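Local coordinates for protein 6-phosphogluconolactonase (Leishmania braziliensis, PDB 3CSS) that probably hydrolyses 6-phosphogluconolactone to 6-phosphogluconate, the second step of the oxidative pentose phosphate pathway, at residues Pro6-Cys11 and Val253-Asp258. Residues are numbered along the deposited sequence; the frame is centred on the assembly and turned at random.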
loop_
_atom_site.group_PDB
_atom_site.type_symbol
_atom_site.label_atom_id
_atom_site.label_comp_id
_atom_site.label_asym_id
_atom_site.label_seq_id
_atom_site.Cartn_x
_atom_site.Cartn_y
_atom_site.Cartn_z
ATOM N N PRO A 6 -13.851 -9.553 -6.494
ATOM C CA PRO A 6 -13.125 -8.336 -6.863
ATOM C C PRO A 6 -13.528 -7.827 -8.221
ATOM O O PRO A 6 -13.930 -8.600 -9.096
ATOM C CB PRO A 6 -11.659 -8.801 -6.918
ATOM C CG PRO A 6 -11.752 -10.241 -7.241
ATOM C CD PRO A 6 -12.990 -10.743 -6.574
ATOM N N THR A 7 -13.429 -6.516 -8.404
ATOM C CA THR A 7 -13.488 -5.942 -9.717
ATOM C C THR A 7 -12.126 -6.188 -10.388
ATOM O O THR A 7 -11.085 -5.938 -9.793
ATOM C CB THR A 7 -13.787 -4.428 -9.641
ATOM O OG1 THR A 7 -15.112 -4.237 -9.113
ATOM C CG2 THR A 7 -13.695 -3.783 -11.026
ATOM N N VAL A 8 -12.121 -6.651 -11.629
ATOM C CA VAL A 8 -10.873 -6.830 -12.381
ATOM C C VAL A 8 -10.981 -6.065 -13.690
ATOM O O VAL A 8 -11.927 -6.270 -14.450
ATOM C CB VAL A 8 -10.575 -8.300 -12.698
ATOM C CG1 VAL A 8 -9.299 -8.423 -13.556
ATOM C CG2 VAL A 8 -10.450 -9.107 -11.407
ATOM N N LYS A 9 -10.031 -5.167 -13.916
ATOM C CA LYS A 9 -9.997 -4.350 -15.152
ATOM C C LYS A 9 -8.624 -4.525 -15.801
ATOM O O LYS A 9 -7.590 -4.134 -15.250
ATOM C CB LYS A 9 -10.276 -2.879 -14.876
ATOM C CG LYS A 9 -10.367 -2.030 -16.138
ATOM C CD LYS A 9 -10.604 -0.559 -15.797
ATOM C CE LYS A 9 -10.559 0.294 -17.031
ATOM N NZ LYS A 9 -11.730 0.020 -17.913
ATOM N N ILE A 10 -8.630 -5.170 -16.958
ATOM C CA ILE A 10 -7.422 -5.361 -17.730
ATOM C C ILE A 10 -7.286 -4.178 -18.634
ATOM O O ILE A 10 -8.097 -3.982 -19.557
ATOM C CB ILE A 10 -7.460 -6.644 -18.597
ATOM C CG1 ILE A 10 -7.611 -7.883 -17.721
ATOM C CG2 ILE A 10 -6.181 -6.728 -19.447
ATOM C CD1 ILE A 10 -6.601 -8.035 -16.744
ATOM N N CYS A 11 -6.233 -3.418 -18.399
ATOM C CA CYS A 11 -5.952 -2.188 -19.103
ATOM C C CYS A 11 -4.957 -2.518 -20.218
ATOM O O CYS A 11 -4.310 -3.577 -20.195
ATOM C CB CYS A 11 -5.414 -1.188 -18.107
ATOM S SG CYS A 11 -6.552 -0.804 -16.705
ATOM N N VAL A 253 -12.330 -4.847 -3.340
ATOM C CA VAL A 253 -11.002 -5.049 -3.920
ATOM C C VAL A 253 -11.134 -4.885 -5.439
ATOM O O VAL A 253 -12.051 -5.451 -6.079
ATOM C CB VAL A 253 -10.396 -6.426 -3.565
ATOM C CG1 VAL A 253 -9.094 -6.699 -4.317
ATOM C CG2 VAL A 253 -10.194 -6.580 -2.040
ATOM N N THR A 254 -10.236 -4.072 -5.984
ATOM C CA THR A 254 -10.121 -3.863 -7.425
ATOM C C THR A 254 -8.700 -4.173 -7.887
ATOM O O THR A 254 -7.755 -3.677 -7.288
ATOM C CB THR A 254 -10.461 -2.438 -7.765
ATOM O OG1 THR A 254 -11.799 -2.152 -7.308
ATOM C CG2 THR A 254 -10.310 -2.156 -9.270
ATOM N N LEU A 255 -8.581 -4.993 -8.926
ATOM C CA LEU A 255 -7.295 -5.308 -9.574
ATOM C C LEU A 255 -7.253 -4.596 -10.937
ATOM O O LEU A 255 -8.063 -4.883 -11.801
ATOM C CB LEU A 255 -7.126 -6.801 -9.792
ATOM C CG LEU A 255 -7.302 -7.726 -8.593
ATOM C CD1 LEU A 255 -6.865 -9.178 -8.986
ATOM C CD2 LEU A 255 -6.546 -7.246 -7.385
ATOM N N LEU A 256 -6.326 -3.647 -11.077
ATOM C CA LEU A 256 -6.049 -2.952 -12.330
ATOM C C LEU A 256 -4.776 -3.539 -12.920
ATOM O O LEU A 256 -3.704 -3.380 -12.345
ATOM C CB LEU A 256 -5.874 -1.436 -12.063
ATOM C CG LEU A 256 -7.068 -0.748 -11.377
ATOM C CD1 LEU A 256 -6.758 0.733 -11.057
ATOM C CD2 LEU A 256 -8.358 -0.884 -12.178
ATOM N N LEU A 257 -4.926 -4.244 -14.041
ATOM C CA LEU A 257 -3.892 -5.115 -14.561
ATOM C C LEU A 257 -3.618 -4.762 -16.006
ATOM O O LEU A 257 -4.508 -4.279 -16.693
ATOM C CB LEU A 257 -4.366 -6.564 -14.502
ATOM C CG LEU A 257 -4.807 -7.121 -13.151
ATOM C CD1 LEU A 257 -5.245 -8.567 -13.350
ATOM C CD2 LEU A 257 -3.684 -6.999 -12.096
ATOM N N ASP A 258 -2.408 -5.058 -16.482
ATOM C CA ASP A 258 -2.119 -4.926 -17.899
ATOM C C ASP A 258 -2.319 -6.320 -18.524
ATOM O O ASP A 258 -2.631 -7.279 -17.802
ATOM C CB ASP A 258 -0.722 -4.322 -18.114
ATOM C CG ASP A 258 0.390 -5.338 -18.079
ATOM O OD1 ASP A 258 1.430 -5.042 -18.715
ATOM O OD2 ASP A 258 0.253 -6.411 -17.447
HETATM O O HOH W 1 -14.657 -3.940 -6.459
#
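T7-I10 pairs in parallel with T254-L257, T7 opposite T254 and I10 opposite L257, the strand directions 11° apart and the axes 4.7 Å apart at closest approach. The odd-numbered residues of both segments do the bonding: T7 N reaches V253 O, L255 N reaches T7 O, K9 N reaches L255 O, L257 N reaches K9 O and C11 N reaches L257 O, the last being the shortest at 2.6 Å. The first is the most bent, 144° at the hydrogen; the other four are nearly straight. V253 O also accepts from a water (3.0 Å) that T7 OG1 holds at 2.7 Å; the link from that water to T254 OG1 is weak. T7 and T254 run alongside each other in the same direction, their CG2 methyls 4.1 Å apart. On that face K9 CB meets L256 CD2 at 3.9 Å, while the lysine chain, bent at its last torsion, leads away. The other face is apolar. With CG1 beside its own backbone N (chi1 -61°), I10 brings CD1 within 3.5 Å of L257 CB, closer than carbon atoms normally approach, and V8 CG1 touches L257 CD1 at 4.1 Å. Strand 7-10 borders the mixed sheet; strand 252-257 separates it from strand 214-219. Helix 14-30 covers L256 and C11, whereas helix 225-232 packs against P6, L255 and L257, consistent with the three-layer alpha/beta/alpha arrangement of this Rossmann-like family.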